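Local coordinates for xanthomonas outer protein D (Xanthomonas euvesicatoria, PDB 2OIX) that removes the ubiquitin-like modifier SUMO from its conjugates as a type III secreted cysteine protease of the Ulp1 family, captured here as an inactive catalytic fragment, at residues A[145-150]-A[162-167]; A[140-145]-A[167-172]. The protein carries 1 engineered substitution. One frame throughout, in Å; residues are numbered along the deposited sequence.

Interaction 1 (A[145-150]-A[162-167]); sequences EVLAHR and RDLTDI
Leu-164 reaches both Val-146 and Leu-147, neighbours on helix 136-153, with CD2, while its CD1 lies against Leu-147 alone; this is the tight part of the contact. CD2 sits 3.6 Å from Val-146 CG1 and 3.8 Å from Leu-147 CD2, and Leu-164 CD1 rests on Leu-147 CG at 3.8 Å. With CG1 anti to the backbone N (chi1 174°), Val-146 carries that methyl to the leucine and its CG2 toward Ile-167. One turn further along, the extended chain of Arg-150 reaches out to the loop backbone. Its NH1 donates to Asp-163 O at 2.8 Å with an N-H...O angle of 160°; the oxygen lies near the guanidinium plane, although the donor is tilted from the carbonyl plane. NH1 also bonds to Gly-161 O, so it is gripped by two loop carbonyls, which should limit the turning of the group, and Val-146 CG1 lies over one face, toward the rim. Toward solvent the fit slackens: Val-146 CG2 stays 4.1 Å from Ile-167 CG2, and the exposed Thr-165 gives its N to Asp-163 OD1 in an Asx turn. On the inner side, Tyr-94 of strand 90-94 packs against both Leu-147 and Leu-164, and the Leu-164 backbone makes hydrogen bonds with those of Pro-126 and Ala-128.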
ATOM      1  N   GLU A 145       2.613  -3.376  -7.345  1.00 20.91           N
ATOM      2  CA  GLU A 145       2.830  -4.377  -8.409  1.00 23.25           C
ATOM      3  C   GLU A 145       4.293  -4.890  -8.438  1.00 22.87           C
ATOM      4  O   GLU A 145       4.541  -6.096  -8.445  1.00 22.20           O
ATOM      5  CB  GLU A 145       2.488  -3.748  -9.752  1.00 23.87           C
ATOM      6  CG  GLU A 145       2.788  -4.625 -10.967  1.00 26.54           C
ATOM      7  CD  GLU A 145       1.573  -5.377 -11.465  1.00 35.44           C
ATOM      8  OE1 GLU A 145       0.465  -5.092 -10.939  1.00 37.47           O
ATOM      9  OE2 GLU A 145       1.718  -6.225 -12.395  1.00 34.30           O
ATOM     10  N   VAL A 146       5.231  -3.943  -8.457  1.00 22.44           N
ATOM     11  CA  VAL A 146       6.669  -4.186  -8.365  1.00 21.40           C
ATOM     12  C   VAL A 146       7.015  -4.944  -7.104  1.00 22.39           C
ATOM     13  O   VAL A 146       7.701  -5.953  -7.172  1.00 22.63           O
ATOM     14  CB  VAL A 146       7.436  -2.852  -8.386  1.00 21.22           C
ATOM     15  CG1 VAL A 146       8.909  -3.060  -8.142  1.00 22.73           C
ATOM     16  CG2 VAL A 146       7.267  -2.170  -9.789  1.00 15.33           C
ATOM     17  N   LEU A 147       6.557  -4.440  -5.962  1.00 21.78           N
ATOM     18  CA  LEU A 147       6.887  -5.088  -4.693  1.00 21.89           C
ATOM     19  C   LEU A 147       6.229  -6.500  -4.549  1.00 22.09           C
ATOM     20  O   LEU A 147       6.887  -7.451  -4.072  1.00 22.51           O
ATOM     21  CB  LEU A 147       6.524  -4.161  -3.536  1.00 22.58           C
ATOM     22  CG  LEU A 147       7.329  -2.871  -3.293  1.00 19.38           C
ATOM     23  CD1 LEU A 147       6.771  -2.231  -1.917  1.00 19.93           C
ATOM     24  CD2 LEU A 147       8.825  -3.192  -3.097  1.00 23.51           C
ATOM     25  N   ALA A 148       4.967  -6.632  -4.967  1.00 21.93           N
ATOM     26  CA  ALA A 148       4.299  -7.951  -5.054  1.00 22.10           C
ATOM     27  C   ALA A 148       5.111  -8.964  -5.851  1.00 21.96           C
ATOM     28  O   ALA A 148       5.303 -10.094  -5.407  1.00 22.12           O
ATOM     29  CB  ALA A 148       2.865  -7.832  -5.616  1.00 21.38           C
ATOM     30  N   HIS A 149       5.587  -8.578  -7.032  1.00 20.91           N
ATOM     31  CA  HIS A 149       6.415  -9.509  -7.800  1.00 22.78           C
ATOM     32  C   HIS A 149       7.747  -9.885  -7.109  1.00 22.70           C
ATOM     33  O   HIS A 149       8.231 -11.029  -7.236  1.00 22.48           O
ATOM     34  CB  HIS A 149       6.599  -9.004  -9.231  1.00 22.55           C
ATOM     35  CG  HIS A 149       5.395  -9.243 -10.100  1.00 25.77           C
ATOM     36  ND1 HIS A 149       4.286  -8.428 -10.072  1.00 27.99           N
ATOM     37  CD2 HIS A 149       5.127 -10.213 -11.012  1.00 27.54           C
ATOM     38  CE1 HIS A 149       3.379  -8.889 -10.919  1.00 28.56           C
ATOM     39  NE2 HIS A 149       3.867  -9.966 -11.509  1.00 27.76           N
ATOM     40  N   ARG A 150       8.322  -8.947  -6.356  1.00 22.59           N
ATOM     41  CA  ARG A 150       9.533  -9.253  -5.592  1.00 22.23           C
ATOM     42  C   ARG A 150       9.250 -10.253  -4.464  1.00 22.12           C
ATOM     43  O   ARG A 150      10.101 -11.076  -4.143  1.00 22.52           O
ATOM     44  CB  ARG A 150      10.164  -7.962  -5.051  1.00 21.97           C
ATOM     45  CG  ARG A 150      10.636  -7.057  -6.200  1.00 22.13           C
ATOM     46  CD  ARG A 150      11.418  -5.845  -5.683  1.00 21.92           C
ATOM     47  NE  ARG A 150      11.777  -4.946  -6.789  1.00 20.87           N
ATOM     48  CZ  ARG A 150      12.249  -3.711  -6.645  1.00 23.92           C
ATOM     49  NH1 ARG A 150      12.448  -3.227  -5.470  1.00 21.23           N
ATOM     50  NH2 ARG A 150      12.535  -2.929  -7.707  1.00 20.32           N
ATOM     51  N   ARG A 162      13.439  -3.553  -1.308  1.00 22.87           N
ATOM     52  CA  ARG A 162      12.207  -2.777  -1.116  1.00 23.18           C
ATOM     53  C   ARG A 162      12.410  -1.354  -1.669  1.00 24.27           C
ATOM     54  O   ARG A 162      11.605  -0.459  -1.434  1.00 24.86           O
ATOM     55  CB  ARG A 162      11.864  -2.772   0.386  1.00 23.51           C
ATOM     56  CG  ARG A 162      11.186  -4.081   0.869  1.00 25.57           C
ATOM     57  CD  ARG A 162      11.792  -4.609   2.174  1.00 24.23           C
ATOM     58  NE  ARG A 162      13.060  -5.290   1.949  1.00 27.15           N
ATOM     59  CZ  ARG A 162      14.118  -5.239   2.751  1.00 32.45           C
ATOM     60  NH1 ARG A 162      14.080  -4.536   3.871  1.00 30.56           N
ATOM     61  NH2 ARG A 162      15.226  -5.899   2.428  1.00 33.56           N
ATOM     62  N   ASP A 163      13.462  -1.160  -2.468  1.00 24.03           N
ATOM     63  CA  ASP A 163      13.760   0.166  -3.043  1.00 23.93           C
ATOM     64  C   ASP A 163      12.872   0.358  -4.247  1.00 23.18           C
ATOM     65  O   ASP A 163      12.832  -0.497  -5.115  1.00 23.39           O
ATOM     66  CB  ASP A 163      15.247   0.257  -3.469  1.00 24.14           C
ATOM     67  CG  ASP A 163      15.712   1.689  -3.789  1.00 28.36           C
ATOM     68  OD1 ASP A 163      14.901   2.566  -4.091  1.00 32.70           O
ATOM     69  OD2 ASP A 163      16.942   1.948  -3.751  1.00 32.82           O
ATOM     70  N   LEU A 164      12.199   1.505  -4.321  1.00 23.12           N
ATOM     71  CA  LEU A 164      11.318   1.828  -5.462  1.00 21.84           C
ATOM     72  C   LEU A 164      11.731   3.114  -6.179  1.00 24.20           C
ATOM     73  O   LEU A 164      10.928   3.691  -6.928  1.00 23.30           O
ATOM     74  CB  LEU A 164       9.839   1.922  -5.001  1.00 22.75           C
ATOM     75  CG  LEU A 164       9.139   0.619  -4.534  1.00 21.18           C
ATOM     76  CD1 LEU A 164       7.636   0.844  -4.128  1.00 21.63           C
ATOM     77  CD2 LEU A 164       9.222  -0.420  -5.679  1.00 24.87           C
ATOM     78  N   THR A 165      12.971   3.552  -5.955  1.00 25.74           N
ATOM     79  CA  THR A 165      13.518   4.795  -6.519  1.00 28.88           C
ATOM     80  C   THR A 165      13.318   4.837  -8.033  1.00 31.51           C
ATOM     81  O   THR A 165      12.923   5.861  -8.602  1.00 31.69           O
ATOM     82  CB  THR A 165      15.023   4.952  -6.157  1.00 27.90           C
ATOM     83  OG1 THR A 165      15.209   4.814  -4.742  1.00 28.25           O
ATOM     84  CG2 THR A 165      15.550   6.290  -6.562  1.00 29.29           C
ATOM     85  N   ASP A 166      13.520   3.692  -8.675  1.00 35.18           N
ATOM     86  CA  ASP A 166      13.538   3.622 -10.142  1.00 38.96           C
ATOM     87  C   ASP A 166      12.228   3.243 -10.847  1.00 40.25           C
ATOM     88  O   ASP A 166      12.251   2.930 -12.033  1.00 40.80           O
ATOM     89  CB  ASP A 166      14.645   2.657 -10.569  1.00 39.37           C
ATOM     90  CG  ASP A 166      16.040   3.179 -10.217  1.00 44.03           C
ATOM     91  OD1 ASP A 166      16.344   4.355 -10.556  1.00 49.63           O
ATOM     92  OD2 ASP A 166      16.845   2.412  -9.621  1.00 47.07           O
ATOM     93  N   ILE A 167      11.100   3.225 -10.143  1.00 40.98           N
ATOM     94  CA  ILE A 167       9.857   2.818 -10.815  1.00 43.10           C
ATOM     95  C   ILE A 167       9.426   3.820 -11.897  1.00 43.23           C
ATOM     96  O   ILE A 167       9.813   4.986 -11.882  1.00 42.36           O
ATOM     97  CB  ILE A 167       8.672   2.483  -9.860  1.00 43.32           C
ATOM     98  CG1 ILE A 167       8.133   3.741  -9.156  1.00 43.37           C
ATOM     99  CG2 ILE A 167       9.078   1.387  -8.860  1.00 44.56           C
ATOM    100  CD1 ILE A 167       6.750   3.568  -8.509  1.00 44.59           C
TER

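Interaction 2 (A[140-145]-A[167-172]); sequences VLTGIE and IEPDRG
The chain at Thr-142 and Pro-169 draws in to 5.6 Å between CA atoms and widens to 7.2 Å from Gly-143 CA to Ile-167 CA, the loop crossing the helix at a steep angle and leaving it after Pro-169. Thr-142 makes the closest approach, its side chain and that of Pro-169 crossing at about a right angle. Its OG1 sits 3.4 Å from both CA and CB of Pro-169. With chi1 at -46°, OG1 is anti to the carbonyl carbon and also hydrogen-bonded to Asp-138 O, one turn back, so the hydroxyl that meets the proline is satisfied within the helix. Ile-167 comes in alongside with its far end: CD1 lies 4.0 Å from Thr-142 CB and the same distance from Gly-143 N, where the helix presents bare backbone. No hydrogen bond joins the two segments themselves; the hold here is by van der Waals contact. Polar ties follow just beyond, where Arg-171 forms a salt bridge to Asp-138. Pro-169 and Ile-167 thus lay the loop on helix 136-153, whose N-terminal end carries the nucleophilic cysteine in Ulp1-type proteases, replaced by an engineered alanine in this fragment; Asp-170 then N-caps helix 171-179, its OD2 accepting from Leu-173 N.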
ATOM      1  N   VAL A 140       1.500   4.690  -6.539  1.00 22.40           N
ATOM      2  CA  VAL A 140       1.046   3.689  -5.582  1.00 21.53           C
ATOM      3  C   VAL A 140       0.783   2.326  -6.244  1.00 21.52           C
ATOM      4  O   VAL A 140       1.366   1.328  -5.785  1.00 22.12           O
ATOM      5  CB  VAL A 140      -0.134   4.160  -4.706  1.00 23.01           C
ATOM      6  CG1 VAL A 140      -0.631   2.988  -3.852  1.00 20.21           C
ATOM      7  CG2 VAL A 140       0.326   5.286  -3.784  1.00 22.35           C
ATOM      8  N   LEU A 141       0.055   2.302  -7.380  1.00 22.97           N
ATOM      9  CA  LEU A 141      -0.306   1.047  -8.019  1.00 22.73           C
ATOM     10  C   LEU A 141       0.948   0.337  -8.485  1.00 23.87           C
ATOM     11  O   LEU A 141       1.121  -0.867  -8.269  1.00 23.88           O
ATOM     12  CB  LEU A 141      -1.270   1.277  -9.212  1.00 22.13           C
ATOM     13  CG  LEU A 141      -2.668   1.643  -8.713  1.00 22.53           C
ATOM     14  CD1 LEU A 141      -3.703   1.669  -9.729  1.00 17.24           C
ATOM     15  CD2 LEU A 141      -3.122   0.635  -7.588  1.00 17.32           C
ATOM     16  N   THR A 142       1.794   1.081  -9.199  1.00 21.95           N
ATOM     17  CA  THR A 142       3.067   0.577  -9.655  1.00 21.55           C
ATOM     18  C   THR A 142       3.947   0.051  -8.535  1.00 22.11           C
ATOM     19  O   THR A 142       4.510  -1.037  -8.695  1.00 22.75           O
ATOM     20  CB  THR A 142       3.842   1.641 -10.472  1.00 21.71           C
ATOM     21  OG1 THR A 142       2.947   2.239 -11.411  1.00 22.03           O
ATOM     22  CG2 THR A 142       5.023   0.976 -11.198  1.00 21.75           C
ATOM     23  N   GLY A 143       4.041   0.776  -7.419  1.00 21.45           N
ATOM     24  CA  GLY A 143       4.828   0.298  -6.285  1.00 20.97           C
ATOM     25  C   GLY A 143       4.297  -1.034  -5.728  1.00 22.45           C
ATOM     26  O   GLY A 143       5.090  -1.971  -5.421  1.00 23.04           O
ATOM     27  N   ILE A 144       2.969  -1.157  -5.657  1.00 20.45           N
ATOM     28  CA  ILE A 144       2.354  -2.391  -5.164  1.00 21.91           C
ATOM     29  C   ILE A 144       2.727  -3.581  -6.040  1.00 22.59           C
ATOM     30  O   ILE A 144       3.154  -4.615  -5.514  1.00 22.10           O
ATOM     31  CB  ILE A 144       0.813  -2.244  -5.033  1.00 22.19           C
ATOM     32  CG1 ILE A 144       0.458  -1.284  -3.850  1.00 20.51           C
ATOM     33  CG2 ILE A 144       0.180  -3.641  -4.853  1.00 22.66           C
ATOM     34  CD1 ILE A 144      -1.016  -0.912  -3.798  1.00 20.17           C
ATOM     35  N   GLU A 145       2.613  -3.376  -7.345  1.00 20.91           N
ATOM     36  CA  GLU A 145       2.830  -4.377  -8.409  1.00 23.25           C
ATOM     37  C   GLU A 145       4.293  -4.890  -8.438  1.00 22.87           C
ATOM     38  O   GLU A 145       4.541  -6.096  -8.445  1.00 22.20           O
ATOM     39  CB  GLU A 145       2.488  -3.748  -9.752  1.00 23.87           C
ATOM     40  CG  GLU A 145       2.788  -4.625 -10.967  1.00 26.54           C
ATOM     41  CD  GLU A 145       1.573  -5.377 -11.465  1.00 35.44           C
ATOM     42  OE1 GLU A 145       0.465  -5.092 -10.939  1.00 37.47           O
ATOM     43  OE2 GLU A 145       1.718  -6.225 -12.395  1.00 34.30           O
ATOM     44  N   ILE A 167      11.100   3.225 -10.143  1.00 40.98           N
ATOM     45  CA  ILE A 167       9.857   2.818 -10.815  1.00 43.10           C
ATOM     46  C   ILE A 167       9.426   3.820 -11.897  1.00 43.23           C
ATOM     47  O   ILE A 167       9.813   4.986 -11.882  1.00 42.36           O
ATOM     48  CB  ILE A 167       8.672   2.483  -9.860  1.00 43.32           C
ATOM     49  CG1 ILE A 167       8.133   3.741  -9.156  1.00 43.37           C
ATOM     50  CG2 ILE A 167       9.078   1.387  -8.860  1.00 44.56           C
ATOM     51  CD1 ILE A 167       6.750   3.568  -8.509  1.00 44.59           C
ATOM     52  N   GLU A 168       8.636   3.333 -12.842  1.00 43.76           N
ATOM     53  CA  GLU A 168       8.172   4.149 -13.939  1.00 45.58           C
ATOM     54  C   GLU A 168       6.698   3.805 -14.096  1.00 46.15           C
ATOM     55  O   GLU A 168       6.350   2.834 -14.779  1.00 47.00           O
ATOM     56  CB  GLU A 168       8.972   3.851 -15.211  1.00 45.16           C
ATOM     57  CG  GLU A 168      10.490   4.102 -15.105  1.00 45.84           C
ATOM     58  CD  GLU A 168      11.295   3.445 -16.243  1.00 46.51           C
ATOM     59  OE1 GLU A 168      11.497   2.203 -16.212  1.00 47.91           O
ATOM     60  OE2 GLU A 168      11.734   4.169 -17.179  1.00 48.35           O
ATOM     61  N   PRO A 169       5.829   4.574 -13.419  1.00 46.61           N
ATOM     62  CA  PRO A 169       4.389   4.428 -13.544  1.00 47.18           C
ATOM     63  C   PRO A 169       3.944   4.928 -14.897  1.00 48.24           C
ATOM     64  O   PRO A 169       4.531   5.861 -15.436  1.00 48.63           O
ATOM     65  CB  PRO A 169       3.837   5.374 -12.470  1.00 46.55           C
ATOM     66  CG  PRO A 169       4.997   5.677 -11.579  1.00 46.29           C
ATOM     67  CD  PRO A 169       6.188   5.621 -12.449  1.00 46.63           C
ATOM     68  N   ASP A 170       2.893   4.320 -15.431  1.00 49.73           N
ATOM     69  CA  ASP A 170       2.340   4.753 -16.715  1.00 50.20           C
ATOM     70  C   ASP A 170       0.825   4.706 -16.674  1.00 49.96           C
ATOM     71  O   ASP A 170       0.241   3.697 -16.293  1.00 48.66           O
ATOM     72  CB  ASP A 170       2.872   3.884 -17.855  1.00 51.41           C
ATOM     73  CG  ASP A 170       2.684   2.398 -17.589  1.00 52.02           C
ATOM     74  OD1 ASP A 170       3.698   1.676 -17.476  1.00 55.33           O
ATOM     75  OD2 ASP A 170       1.519   1.952 -17.498  1.00 55.08           O
ATOM     76  N   ARG A 171       0.175   5.785 -17.092  1.00 49.93           N
ATOM     77  CA  ARG A 171      -1.272   5.794 -16.992  1.00 49.81           C
ATOM     78  C   ARG A 171      -1.838   4.730 -17.935  1.00 49.53           C
ATOM     79  O   ARG A 171      -2.747   3.986 -17.565  1.00 48.65           O
ATOM     80  CB  ARG A 171      -1.833   7.187 -17.247  1.00 49.69           C
ATOM     81  CG  ARG A 171      -3.332   7.312 -17.061  1.00 50.03           C
ATOM     82  CD  ARG A 171      -3.847   6.726 -15.728  1.00 50.96           C
ATOM     83  NE  ARG A 171      -5.041   7.464 -15.320  1.00 53.68           N
ATOM     84  CZ  ARG A 171      -5.076   8.356 -14.332  1.00 53.27           C
ATOM     85  NH1 ARG A 171      -3.993   8.612 -13.592  1.00 51.08           N
ATOM     86  NH2 ARG A 171      -6.214   8.973 -14.070  1.00 54.26           N
ATOM     87  N   GLY A 172      -1.231   4.636 -19.118  1.00 49.37           N
ATOM     88  CA  GLY A 172      -1.581   3.664 -20.156  1.00 49.28           C
ATOM     89  C   GLY A 172      -1.854   2.222 -19.755  1.00 48.98           C
ATOM     90  O   GLY A 172      -2.944   1.708 -20.010  1.00 48.73           O
TER

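Interactions 1 and 2 lay consecutive parts of the chain, from Arg-162 to Pro-169, obliquely over helix 136-153, the later residues meeting its earlier turns, and interaction 1 is nested inside the loop that interaction 2 closes. Their centres are about 9 Å apart and they touch directly, Leu-164 CD1 lying 3.6 Å from Gly-143 CA. Ile-167 serves both, its CG2 in interaction 1 and its CD1 in interaction 2. Interaction 1 is the larger and more deeply set, joining leucine packing beside the central sheet to an arginine grip on backbone carbonyls. Interaction 2 lies at the surface, without hydrogen bonds between its segments, where the chain turns into the last helix.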